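Local coordinates for hypothetical protein PAE2307 (Pyrobaculum aerophilum, PDB 1WVQ), which probably acts as an adenosine-specific kinase and carries a phosphorylated histidine, at residues A[34-37]-A[38-42]; A[70-73]-A[74-77]; A[13-16]-A[17-21]; A[156-160]-A[161-165]; A[148-151]-A[152-155]. All coordinates share one frame; numbering follows the deposited sequence.

Contact 1: residues A[34-37]-A[38-42]; sequences DLYE and ALVTS
Residues 34-37 and 38-42 run through the last turns of helix 31-40 and just past its end, and Ala38, Leu39 and Val40 each donate a backbone N-H to the carbonyl four residues back, Val40 N lying 3.0 Å from Tyr36 O. One turn apart, the side chains of Tyr36 and Val40 meet. A chi1 of 165° turns the Tyr36 ring toward the following turn, and Val40 CG1 sits over one face, toward the rim, 3.8 Å from the ring centroid in a CH-pi contact; the closest ring atom is CZ, 3.6 Å from that methyl. The phenol oxygen turns outward, bonding to Lys164 O of the second subunit. Further on, Thr41 turns its hydroxyl back toward the last turn (chi1 61°), and Thr41 OG1 donates to Glu37 O at 2.6 Å. Thr41 N reaches the same Glu37 O at 3.1 Å from the opposite face of the carbonyl plane, so one oxygen is gripped twice. Ser42 OG likewise donates to Ala38 O at 2.6 Å, while its N-H goes to Leu39 O. Glu37 extends its carboxylate to Lys166 of two neighbouring subunits, while Leu35 and Leu39 face strands 47-53 and 87-92. The two hydroxyls thus cover carbonyls of the last turn of helix 31-40, which packs on the five-stranded antiparallel sheet.

Contact 2: residues A[70-73]-A[74-77]; sequences LRNL and AIDL
Ile75 and Arg71, one turn apart on helix 68-81, show how an amphipathic alpha-helix settles a branched side chain against the preceding turn. The Ile75 backbone N donates to Arg71 O at 2.9 Å, and the side chain stays close to that carbonyl as it grows. CB lies 3.6 Å from Arg71 O. With CG1 anti to the carbonyl carbon (chi1 -67°), CG1 turns back toward the preceding turn and comes to 3.2 Å from the same Arg71 O. Beyond it, CD1 runs on past the oxygen and ends beside the aliphatic part of the arginine, 3.8 Å from Arg71 CG and slightly farther from its CD. The two side chains lie alongside each other and point the same way. Past CD the arginine bends at chi3, and its polar end leaves the isoleucine: NE pairs with Glu68 in a salt bridge and NH1 bonds to His63. Ile75 also packs against Val146 of the fourth subunit, so its hydrocarbon surface is shared between its own helix and a neighbour. Another flank of the helix carries Leu70, Leu73 and Leu77, which rest on strand 87-92, with Leu77 also touching Ile11. Between these flanks Asp76 folds over the turn before it. Its backbone N donates to Asn72 O at 2.9 Å, yet its carboxylate oxygen OD2 stands 3.1 Å from that same Asn72 O, two acceptors close together with no bond between them.

Contact 3: residues A[13-16]-A[17-21]; sequences VPIP and QGTNV
A type II beta turn from Pro16 to Thr19 closes the connection between strand 7-13, at the edge of the three-stranded sheet, and strand 20-25 of the five-stranded one. The bond closing the turn runs from Thr19 N to Pro16 O, 3.1 Å. The threonine hydroxyl adds a second grip: Thr19 OG1 donates to Pro16 O at 2.8 Å, in the carbonyl plane and on a lone pair. Chi1 of 73° swings the hydroxyl toward the proline. Gly18, with phi at 95°, takes the corner where a CB would be jammed against the carbonyl of Gln17. The turn brings the chain back so that Ile15 faces both Thr19 and Val21. Its two branches divide the work: CG2 lies 3.3 Å from Thr19 OG1, while the long branch crosses Val21 at about a right angle. Val13 joins at the open end, its CG1 at 4.3 Å from Val21 CG1. Outside the loop, the Tyr90 hydroxyl donates to Pro14 O, and Arg92 bonds to Gln17 O. The tightest apolar touch between the two arms is Ile15 CD1 against Val21 CG1, 3.6 Å.

Contact 4: residues A[156-160]-A[161-165]; sequences KKFLR and EVVKY
Val163 is the bump of this contact, and the hollow it fills is formed by Phe158 and Leu159 one turn earlier. Its CG2 drops against the backbone, 3.5 Å from Leu159 CA, and touches Leu159 CD2 at 3.6 Å, the two side chains running alongside and pointing the same way. CG2 also lies over one face of the Phe158 ring, whereas the other methyl reaches the ring's far end, with Val163 CG1 3.8 Å from Phe158 CZ. Phe158 can meet both valines because its CG is anti to the backbone N (chi1 171°), which carries the ring along the helix toward residues 162 and 163. Val162 approaches the ring obliquely at its CD1 side, with CB 3.8 Å from that atom. Underneath, the helix 149-162 widens into a pi-type turn near its C-terminal end: Phe158 O accepts from Val162 N at 3.0 Å, with the donor above the carbonyl plane, and from Val163 N at 3.2 Å, nearly in line with the C=O. Lys164 then leaves helical geometry with a positive phi of 59°, its ammonium looping back so that NZ donates to Glu161 O, and the chain turns to place the face of the Tyr165 ring beneath Val163 CB, 3.9 Å above the ring plane and over its centre. On a different side of the helix, Arg160 folds NH1 back to Lys156 O, edge-on in the guanidinium plane, and its NH2 forms a salt bridge to Glu33 of the fifth subunit.

Contact 5: residues A[148-151]-A[152-155]; sequences TEKD and REER
A capping box formed by Thr148 and Asp151 starts helix 149-162, and the first turn that it opens is linked forward to Arg152, Glu153 and Glu154. Thr148, at the N-cap, accepts from Asp151 N through OG1 at 3.1 Å; in return Thr148 N donates to Asp151 OD2 at 2.8 Å, on the anti side of the carboxylate. Thr148 O goes on to receive Arg152 N in the first helical bond. Glu149, bent at chi2 (53°), brings its carboxylate alongside the extended Arg152, and Glu149 OE2 offers its syn lone pair to Arg152 NH1 at 3.0 Å. This salt bridge is askew, the carboxylate and guanidinium planes standing 51° apart. Arg152 NE pairs with Glu64 of the fifth subunit, as does Arg155 NH2. Arg152 CG lies over one face of the Arg155 guanidinium, toward its rim. Like charges are separated by waters: one donates to Glu149 OE2 and Glu153 OE2, whose oxygens are 4.4 Å apart, which would be expected to ease their repulsion. Lys150 curls beside Glu153, meeting it through carbon, with Lys150 CD 3.2 Å from Glu153 OE1. On the Asp151 side, a second water donates to Asp151 OD1 at 2.8 Å and to Glu154 OE1 at 2.9 Å.

How the contacts relate
Contacts 2 and 3 form one packed unit in the body of the chain: their centres are 11 Å apart, and Leu77 CD2 touches Val13 CG1 at 3.7 Å while Leu73 CD1 meets Pro16 CG at 3.8 Å. Contact 1 lies apart, its centre about 17 Å from that of contact 2, yet all three rest on strand 87-92, which begins two residues after the phosphorylated His85. Contacts 5 and 4 follow each other along helix 149-162, centres about 13 Å apart and both touching the fifth subunit. This helix is remote from contact 2, whose centre is about 38 Å from that of contact 5, and serves contacts between subunits of the six-chain assembly.

Contact 1: residues A[34-37]-A[38-42]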
loop_
_atom_site.group_PDB
_atom_site.type_symbol
_atom_site.label_atom_id
_atom_site.label_comp_id
_atom_site.label_asym_id
_atom_site.label_seq_id
_atom_site.Cartn_x
_atom_site.Cartn_y
_atom_site.Cartn_z
ATOM N N ASP A 34 -9.961 11.556 9.550
ATOM C CA ASP A 34 -9.172 10.432 9.069
ATOM C C ASP A 34 -7.791 10.381 9.717
ATOM O O ASP A 34 -7.279 9.299 10.007
ATOM C CB ASP A 34 -9.053 10.468 7.542
ATOM C CG ASP A 34 -10.373 10.147 6.843
ATOM O OD1 ASP A 34 -11.307 9.633 7.503
ATOM O OD2 ASP A 34 -10.472 10.390 5.621
ATOM N N LEU A 35 -7.189 11.542 9.957
ATOM C CA LEU A 35 -5.883 11.575 10.605
ATOM C C LEU A 35 -6.026 11.167 12.073
ATOM O O LEU A 35 -5.175 10.466 12.613
ATOM C CB LEU A 35 -5.251 12.969 10.482
ATOM C CG LEU A 35 -4.707 13.326 9.090
ATOM C CD1 LEU A 35 -4.150 14.737 9.110
ATOM C CD2 LEU A 35 -3.617 12.334 8.686
ATOM N N TYR A 36 -7.107 11.596 12.716
ATOM C CA TYR A 36 -7.340 11.220 14.106
ATOM C C TYR A 36 -7.384 9.693 14.191
ATOM O O TYR A 36 -6.761 9.085 15.058
ATOM C CB TYR A 36 -8.670 11.814 14.601
ATOM C CG TYR A 36 -9.177 11.198 15.893
ATOM C CD1 TYR A 36 -9.933 10.028 15.883
ATOM C CD2 TYR A 36 -8.856 11.760 17.126
ATOM C CE1 TYR A 36 -10.353 9.428 17.069
ATOM C CE2 TYR A 36 -9.271 11.171 18.316
ATOM C CZ TYR A 36 -10.013 10.007 18.281
ATOM O OH TYR A 36 -10.389 9.408 19.459
ATOM N N GLU A 37 -8.120 9.081 13.271
ATOM C CA GLU A 37 -8.263 7.631 13.251
ATOM C C GLU A 37 -6.959 6.909 12.961
ATOM O O GLU A 37 -6.652 5.895 13.587
ATOM C CB GLU A 37 -9.339 7.237 12.237
ATOM C CG GLU A 37 -10.741 7.612 12.702
ATOM C CD GLU A 37 -11.826 7.115 11.775
ATOM O OE1 GLU A 37 -11.698 5.990 11.259
ATOM O OE2 GLU A 37 -12.819 7.842 11.579
ATOM N N ALA A 38 -6.184 7.435 12.022
ATOM C CA ALA A 38 -4.909 6.828 11.669
ATOM C C ALA A 38 -3.999 6.772 12.895
ATOM O O ALA A 38 -3.287 5.791 13.112
ATOM C CB ALA A 38 -4.246 7.633 10.556
ATOM N N LEU A 39 -4.038 7.827 13.702
ATOM C CA LEU A 39 -3.203 7.888 14.892
ATOM C C LEU A 39 -3.677 6.976 16.022
ATOM O O LEU A 39 -2.910 6.147 16.508
ATOM C CB LEU A 39 -3.110 9.337 15.388
ATOM C CG LEU A 39 -2.431 10.308 14.414
ATOM C CD1 LEU A 39 -2.673 11.738 14.866
ATOM C CD2 LEU A 39 -0.938 10.022 14.335
ATOM N N VAL A 40 -4.941 7.104 16.424
ATOM C CA VAL A 40 -5.457 6.293 17.526
ATOM C C VAL A 40 -5.471 4.790 17.282
ATOM O O VAL A 40 -5.390 4.012 18.231
ATOM C CB VAL A 40 -6.893 6.732 17.953
ATOM C CG1 VAL A 40 -6.910 8.205 18.284
ATOM C CG2 VAL A 40 -7.911 6.408 16.864
ATOM N N THR A 41 -5.563 4.372 16.022
ATOM C CA THR A 41 -5.593 2.945 15.708
ATOM C C THR A 41 -4.206 2.373 15.425
ATOM O O THR A 41 -4.064 1.177 15.170
ATOM C CB THR A 41 -6.507 2.652 14.490
ATOM O OG1 THR A 41 -6.012 3.337 13.332
ATOM C CG2 THR A 41 -7.927 3.107 14.770
ATOM N N SER A 42 -3.188 3.222 15.481
ATOM C CA SER A 42 -1.822 2.781 15.221
ATOM C C SER A 42 -1.072 2.327 16.465
ATOM O O SER A 42 -0.353 1.337 16.414
ATOM C CB SER A 42 -1.004 3.892 14.555
ATOM O OG SER A 42 -1.337 4.036 13.187
#

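Contact 2: residues A[70-73]-A[74-77]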
loop_
_atom_site.group_PDB
_atom_site.type_symbol
_atom_site.label_atom_id
_atom_site.label_comp_id
_atom_site.label_asym_id
_atom_site.label_seq_id
_atom_site.Cartn_x
_atom_site.Cartn_y
_atom_site.Cartn_z
ATOM N N LEU A 70 -0.660 19.016 23.335
ATOM C CA LEU A 70 -0.381 18.715 21.940
ATOM C C LEU A 70 -1.408 19.336 20.994
ATOM O O LEU A 70 -1.071 19.728 19.872
ATOM C CB LEU A 70 -0.300 17.201 21.751
ATOM C CG LEU A 70 0.744 16.538 22.664
ATOM C CD1 LEU A 70 0.781 15.037 22.395
ATOM C CD2 LEU A 70 2.116 17.161 22.433
ATOM N N ARG A 71 -2.656 19.432 21.441
ATOM C CA ARG A 71 -3.699 20.031 20.615
ATOM C C ARG A 71 -3.323 21.482 20.337
ATOM O O ARG A 71 -3.355 21.932 19.192
ATOM C CB ARG A 71 -5.062 19.993 21.328
ATOM C CG ARG A 71 -6.206 20.634 20.528
ATOM C CD ARG A 71 -7.369 21.077 21.420
ATOM N NE ARG A 71 -8.032 19.963 22.089
ATOM C CZ ARG A 71 -8.870 19.113 21.502
ATOM N NH1 ARG A 71 -9.169 19.237 20.215
ATOM N NH2 ARG A 71 -9.406 18.124 22.205
ATOM N N ASN A 72 -2.951 22.211 21.384
ATOM C CA ASN A 72 -2.600 23.617 21.228
ATOM C C ASN A 72 -1.332 23.858 20.422
ATOM O O ASN A 72 -1.227 24.860 19.717
ATOM C CB ASN A 72 -2.513 24.292 22.594
ATOM C CG ASN A 72 -3.863 24.371 23.271
ATOM O OD1 ASN A 72 -4.868 24.672 22.624
ATOM N ND2 ASN A 72 -3.899 24.105 24.573
ATOM N N LEU A 73 -0.379 22.939 20.517
ATOM C CA LEU A 73 0.853 23.065 19.754
ATOM C C LEU A 73 0.504 22.927 18.275
ATOM O O LEU A 73 0.992 23.683 17.440
ATOM C CB LEU A 73 1.851 21.978 20.169
ATOM C CG LEU A 73 2.702 22.321 21.399
ATOM C CD1 LEU A 73 3.385 21.078 21.918
ATOM C CD2 LEU A 73 3.725 23.386 21.024
ATOM N N ALA A 74 -0.363 21.970 17.957
ATOM C CA ALA A 74 -0.769 21.753 16.570
ATOM C C ALA A 74 -1.561 22.942 16.021
ATOM O O ALA A 74 -1.309 23.404 14.908
ATOM C CB ALA A 74 -1.597 20.474 16.461
ATOM N N ILE A 75 -2.522 23.429 16.802
ATOM C CA ILE A 75 -3.330 24.566 16.389
ATOM C C ILE A 75 -2.461 25.803 16.183
ATOM O O ILE A 75 -2.581 26.499 15.169
ATOM C CB ILE A 75 -4.400 24.906 17.442
ATOM C CG1 ILE A 75 -5.427 23.775 17.529
ATOM C CG2 ILE A 75 -5.087 26.220 17.074
ATOM C CD1 ILE A 75 -6.454 23.959 18.643
ATOM N N ASP A 76 -1.587 26.081 17.144
ATOM C CA ASP A 76 -0.734 27.255 17.029
ATOM C C ASP A 76 0.162 27.225 15.800
ATOM O O ASP A 76 0.336 28.246 15.140
ATOM C CB ASP A 76 0.109 27.442 18.296
ATOM C CG ASP A 76 -0.738 27.817 19.505
ATOM O OD1 ASP A 76 -1.877 28.291 19.301
ATOM O OD2 ASP A 76 -0.265 27.648 20.656
ATOM N N LEU A 77 0.718 26.063 15.470
ATOM C CA LEU A 77 1.576 25.995 14.300
ATOM C C LEU A 77 0.761 26.221 13.025
ATOM O O LEU A 77 1.244 26.843 12.079
ATOM C CB LEU A 77 2.311 24.650 14.230
ATOM C CG LEU A 77 3.389 24.585 13.135
ATOM C CD1 LEU A 77 4.415 25.692 13.360
ATOM C CD2 LEU A 77 4.070 23.225 13.152
#

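Contact 3: residues A[13-16]-A[17-21]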
loop_
_atom_site.group_PDB
_atom_site.type_symbol
_atom_site.label_atom_id
_atom_site.label_comp_id
_atom_site.label_asym_id
_atom_site.label_seq_id
_atom_site.Cartn_x
_atom_site.Cartn_y
_atom_site.Cartn_z
ATOM N N VAL A 13 9.423 26.043 14.283
ATOM C CA VAL A 13 8.541 25.028 14.842
ATOM C C VAL A 13 8.990 24.554 16.219
ATOM O O VAL A 13 10.056 23.958 16.360
ATOM C CB VAL A 13 8.462 23.800 13.907
ATOM C CG1 VAL A 13 7.499 22.768 14.487
ATOM C CG2 VAL A 13 8.020 24.232 12.512
ATOM N N PRO A 14 8.181 24.823 17.257
ATOM C CA PRO A 14 8.535 24.394 18.613
ATOM C C PRO A 14 8.344 22.885 18.760
ATOM O O PRO A 14 7.316 22.346 18.359
ATOM C CB PRO A 14 7.538 25.148 19.495
ATOM C CG PRO A 14 7.093 26.303 18.661
ATOM C CD PRO A 14 6.995 25.695 17.284
ATOM N N ILE A 15 9.326 22.199 19.327
ATOM C CA ILE A 15 9.193 20.760 19.531
ATOM C C ILE A 15 9.675 20.402 20.935
ATOM O O ILE A 15 10.878 20.262 21.174
ATOM C CB ILE A 15 10.002 19.941 18.488
ATOM C CG1 ILE A 15 9.557 20.306 17.067
ATOM C CG2 ILE A 15 9.783 18.453 18.724
ATOM C CD1 ILE A 15 10.288 19.548 15.973
ATOM N N PRO A 16 8.737 20.280 21.893
ATOM C CA PRO A 16 9.095 19.934 23.275
ATOM C C PRO A 16 9.791 18.577 23.320
ATOM O O PRO A 16 9.542 17.718 22.474
ATOM C CB PRO A 16 7.743 19.900 23.984
ATOM C CG PRO A 16 6.925 20.874 23.213
ATOM C CD PRO A 16 7.296 20.555 21.780
ATOM N N GLN A 17 10.659 18.378 24.307
ATOM C CA GLN A 17 11.370 17.112 24.423
ATOM C C GLN A 17 10.352 15.994 24.616
ATOM O O GLN A 17 9.406 16.129 25.398
ATOM C CB GLN A 17 12.341 17.154 25.609
ATOM C CG GLN A 17 13.259 15.939 25.721
ATOM C CD GLN A 17 14.064 15.679 24.455
ATOM O OE1 GLN A 17 14.727 16.577 23.920
ATOM N NE2 GLN A 17 14.022 14.438 23.973
ATOM N N GLY A 18 10.545 14.897 23.892
ATOM C CA GLY A 18 9.634 13.778 24.006
ATOM C C GLY A 18 8.552 13.804 22.947
ATOM O O GLY A 18 7.714 12.906 22.889
ATOM N N THR A 19 8.545 14.835 22.109
ATOM C CA THR A 19 7.532 14.905 21.066
ATOM C C THR A 19 8.165 14.883 19.693
ATOM O O THR A 19 9.365 15.118 19.533
ATOM C CB THR A 19 6.673 16.195 21.150
ATOM O OG1 THR A 19 7.448 17.326 20.727
ATOM C CG2 THR A 19 6.188 16.418 22.565
ATOM N N ASN A 20 7.337 14.573 18.704
ATOM C CA ASN A 20 7.747 14.579 17.311
ATOM C C ASN A 20 6.645 15.330 16.599
ATOM O O ASN A 20 5.495 15.315 17.035
ATOM C CB ASN A 20 7.836 13.167 16.730
ATOM C CG ASN A 20 9.154 12.486 17.033
ATOM O OD1 ASN A 20 9.345 11.915 18.107
ATOM N ND2 ASN A 20 10.075 12.548 16.081
ATOM N N VAL A 21 7.000 15.997 15.511
ATOM C CA VAL A 21 6.017 16.731 14.734
ATOM C C VAL A 21 5.997 16.169 13.319
ATOM O O VAL A 21 7.027 15.737 12.794
ATOM C CB VAL A 21 6.344 18.255 14.700
ATOM C CG1 VAL A 21 7.591 18.518 13.851
ATOM C CG2 VAL A 21 5.147 19.038 14.168
#

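Contact 4: residues A[156-160]-A[161-165]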
loop_
_atom_site.group_PDB
_atom_site.type_symbol
_atom_site.label_atom_id
_atom_site.label_comp_id
_atom_site.label_asym_id
_atom_site.label_seq_id
_atom_site.Cartn_x
_atom_site.Cartn_y
_atom_site.Cartn_z
ATOM N N LYS A 156 24.862 0.336 13.725
ATOM C CA LYS A 156 24.270 -0.986 13.558
ATOM C C LYS A 156 24.013 -1.559 14.947
ATOM O O LYS A 156 22.975 -2.169 15.194
ATOM C CB LYS A 156 25.203 -1.912 12.771
ATOM C CG LYS A 156 25.162 -1.690 11.264
ATOM C CD LYS A 156 26.232 -2.510 10.544
ATOM C CE LYS A 156 26.148 -3.987 10.881
ATOM N NZ LYS A 156 27.363 -4.683 10.371
ATOM N N LYS A 157 24.955 -1.327 15.857
ATOM C CA LYS A 157 24.840 -1.807 17.231
ATOM C C LYS A 157 23.680 -1.119 17.940
ATOM O O LYS A 157 22.960 -1.747 18.712
ATOM C CB LYS A 157 26.145 -1.537 17.987
ATOM C CG LYS A 157 26.206 -2.158 19.369
ATOM C CD LYS A 157 27.544 -1.852 20.023
ATOM C CE LYS A 157 27.810 -2.763 21.208
ATOM N NZ LYS A 157 29.058 -2.366 21.909
ATOM N N PHE A 158 23.513 0.177 17.683
ATOM C CA PHE A 158 22.428 0.942 18.284
ATOM C C PHE A 158 21.080 0.328 17.909
ATOM O O PHE A 158 20.221 0.124 18.761
ATOM C CB PHE A 158 22.476 2.401 17.803
ATOM C CG PHE A 158 21.268 3.214 18.190
ATOM C CD1 PHE A 158 21.065 3.601 19.513
ATOM C CD2 PHE A 158 20.324 3.582 17.231
ATOM C CE1 PHE A 158 19.940 4.342 19.879
ATOM C CE2 PHE A 158 19.198 4.319 17.583
ATOM C CZ PHE A 158 19.005 4.701 18.909
ATOM N N LEU A 159 20.901 0.028 16.628
ATOM C CA LEU A 159 19.647 -0.543 16.164
ATOM C C LEU A 159 19.406 -1.972 16.628
ATOM O O LEU A 159 18.259 -2.389 16.790
ATOM C CB LEU A 159 19.577 -0.479 14.640
ATOM C CG LEU A 159 19.442 0.922 14.039
ATOM C CD1 LEU A 159 19.269 0.791 12.534
ATOM C CD2 LEU A 159 18.248 1.659 14.654
ATOM N N ARG A 160 20.480 -2.714 16.862
ATOM C CA ARG A 160 20.363 -4.100 17.297
ATOM C C ARG A 160 20.367 -4.312 18.809
ATOM O O ARG A 160 19.697 -5.219 19.315
ATOM C CB ARG A 160 21.474 -4.923 16.640
ATOM C CG ARG A 160 21.247 -5.064 15.146
ATOM C CD ARG A 160 22.477 -5.475 14.356
ATOM N NE ARG A 160 22.153 -5.549 12.935
ATOM C CZ ARG A 160 21.877 -4.492 12.171
ATOM N NH1 ARG A 160 21.897 -3.267 12.683
ATOM N NH2 ARG A 160 21.551 -4.660 10.900
ATOM N N GLU A 161 21.093 -3.469 19.534
ATOM C CA GLU A 161 21.181 -3.620 20.978
ATOM C C GLU A 161 20.369 -2.654 21.827
ATOM O O GLU A 161 19.967 -3.004 22.938
ATOM C CB GLU A 161 22.647 -3.563 21.396
ATOM C CG GLU A 161 23.447 -4.739 20.877
ATOM C CD GLU A 161 24.932 -4.560 21.087
ATOM O OE1 GLU A 161 25.310 -3.936 22.099
ATOM O OE2 GLU A 161 25.714 -5.049 20.243
ATOM N N VAL A 162 20.122 -1.448 21.328
ATOM C CA VAL A 162 19.363 -0.468 22.096
ATOM C C VAL A 162 17.880 -0.438 21.737
ATOM O O VAL A 162 17.026 -0.742 22.579
ATOM C CB VAL A 162 19.957 0.943 21.932
ATOM C CG1 VAL A 162 19.169 1.942 22.778
ATOM C CG2 VAL A 162 21.424 0.932 22.348
ATOM N N VAL A 163 17.562 -0.072 20.499
ATOM C CA VAL A 163 16.162 -0.028 20.088
ATOM C C VAL A 163 15.669 -1.390 19.614
ATOM O O VAL A 163 14.468 -1.650 19.591
ATOM C CB VAL A 163 15.923 1.028 18.982
ATOM C CG1 VAL A 163 16.031 2.422 19.579
ATOM C CG2 VAL A 163 16.933 0.860 17.864
ATOM N N LYS A 164 16.603 -2.257 19.238
ATOM C CA LYS A 164 16.271 -3.605 18.793
ATOM C C LYS A 164 15.341 -3.662 17.574
ATOM O O LYS A 164 14.486 -4.549 17.477
ATOM C CB LYS A 164 15.654 -4.390 19.961
ATOM C CG LYS A 164 16.586 -4.548 21.170
ATOM C CD LYS A 164 15.861 -5.182 22.360
ATOM C CE LYS A 164 16.833 -5.556 23.468
ATOM N NZ LYS A 164 17.730 -4.438 23.839
ATOM N N TYR A 165 15.511 -2.718 16.648
ATOM C CA TYR A 165 14.699 -2.690 15.432
ATOM C C TYR A 165 15.294 -3.579 14.343
ATOM O O TYR A 165 14.658 -3.830 13.317
ATOM C CB TYR A 165 14.567 -1.265 14.887
ATOM C CG TYR A 165 13.756 -0.322 15.752
ATOM C CD1 TYR A 165 12.836 -0.806 16.683
ATOM C CD2 TYR A 165 13.868 1.059 15.596
ATOM C CE1 TYR A 165 12.046 0.065 17.432
ATOM C CE2 TYR A 165 13.085 1.936 16.334
ATOM C CZ TYR A 165 12.175 1.432 17.250
ATOM O OH TYR A 165 11.396 2.301 17.975
#

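Contact 5: residues A[148-151]-A[152-155]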
loop_
_atom_site.group_PDB
_atom_site.type_symbol
_atom_site.label_atom_id
_atom_site.label_comp_id
_atom_site.label_asym_id
_atom_site.label_seq_id
_atom_site.Cartn_x
_atom_site.Cartn_y
_atom_site.Cartn_z
ATOM N N THR A 148 32.377 6.842 9.115
ATOM C CA THR A 148 33.426 5.858 8.850
ATOM C C THR A 148 32.827 4.470 9.038
ATOM O O THR A 148 31.672 4.342 9.442
ATOM C CB THR A 148 34.568 5.989 9.850
ATOM O OG1 THR A 148 34.103 5.578 11.142
ATOM C CG2 THR A 148 35.048 7.433 9.925
ATOM N N GLU A 149 33.613 3.431 8.764
ATOM C CA GLU A 149 33.122 2.067 8.937
ATOM C C GLU A 149 32.857 1.786 10.410
ATOM O O GLU A 149 31.956 1.020 10.755
ATOM C CB GLU A 149 34.126 1.047 8.400
ATOM C CG GLU A 149 33.623 -0.395 8.479
ATOM C CD GLU A 149 32.254 -0.580 7.836
ATOM O OE1 GLU A 149 32.034 -0.017 6.737
ATOM O OE2 GLU A 149 31.400 -1.295 8.423
ATOM N N LYS A 150 33.657 2.394 11.281
ATOM C CA LYS A 150 33.472 2.212 12.715
ATOM C C LYS A 150 32.164 2.880 13.134
ATOM O O LYS A 150 31.449 2.375 14.006
ATOM C CB LYS A 150 34.655 2.810 13.483
ATOM C CG LYS A 150 35.911 1.952 13.435
ATOM C CD LYS A 150 35.677 0.615 14.123
ATOM C CE LYS A 150 36.953 -0.207 14.192
ATOM N NZ LYS A 150 38.052 0.538 14.863
ATOM N N ASP A 151 31.855 4.020 12.513
ATOM C CA ASP A 151 30.611 4.732 12.802
ATOM C C ASP A 151 29.457 3.840 12.373
ATOM O O ASP A 151 28.430 3.767 13.041
ATOM C CB ASP A 151 30.515 6.035 12.008
ATOM C CG ASP A 151 31.446 7.104 12.523
ATOM O OD1 ASP A 151 31.645 7.170 13.752
ATOM O OD2 ASP A 151 31.959 7.890 11.701
ATOM N N ARG A 152 29.631 3.173 11.238
ATOM C CA ARG A 152 28.597 2.285 10.729
ATOM C C ARG A 152 28.368 1.149 11.718
ATOM O O ARG A 152 27.231 0.826 12.053
ATOM C CB ARG A 152 29.005 1.726 9.364
ATOM C CG ARG A 152 28.036 0.692 8.800
ATOM C CD ARG A 152 28.354 0.392 7.349
ATOM N NE ARG A 152 27.495 -0.652 6.793
ATOM C CZ ARG A 152 27.661 -1.955 7.005
ATOM N NH1 ARG A 152 28.659 -2.388 7.766
ATOM N NH2 ARG A 152 26.829 -2.828 6.447
ATOM N N GLU A 153 29.456 0.553 12.192
ATOM C CA GLU A 153 29.354 -0.540 13.151
ATOM C C GLU A 153 28.601 -0.065 14.383
ATOM O O GLU A 153 27.801 -0.796 14.962
ATOM C CB GLU A 153 30.750 -1.034 13.544
ATOM C CG GLU A 153 31.552 -1.556 12.365
ATOM C CD GLU A 153 32.946 -2.052 12.734
ATOM O OE1 GLU A 153 33.441 -1.717 13.836
ATOM O OE2 GLU A 153 33.552 -2.773 11.908
ATOM N N GLU A 154 28.835 1.181 14.768
ATOM C CA GLU A 154 28.173 1.720 15.936
ATOM C C GLU A 154 26.676 1.954 15.751
ATOM O O GLU A 154 25.901 1.654 16.652
ATOM C CB GLU A 154 28.887 2.987 16.384
ATOM C CG GLU A 154 30.293 2.681 16.894
ATOM C CD GLU A 154 31.122 3.919 17.111
ATOM O OE1 GLU A 154 30.605 4.864 17.738
ATOM O OE2 GLU A 154 32.294 3.948 16.660
ATOM N N ARG A 155 26.256 2.472 14.599
ATOM C CA ARG A 155 24.828 2.682 14.395
ATOM C C ARG A 155 24.130 1.338 14.204
ATOM O O ARG A 155 22.944 1.206 14.497
ATOM C CB ARG A 155 24.549 3.610 13.201
ATOM C CG ARG A 155 25.042 3.143 11.844
ATOM C CD ARG A 155 24.498 4.075 10.758
ATOM N NE ARG A 155 25.129 3.877 9.457
ATOM C CZ ARG A 155 24.903 2.850 8.644
ATOM N NH1 ARG A 155 24.043 1.895 8.980
ATOM N NH2 ARG A 155 25.550 2.772 7.491
HETATM O O HOH W 1 31.765 -3.611 9.878
HETATM O O HOH W 2 29.727 6.816 15.769
#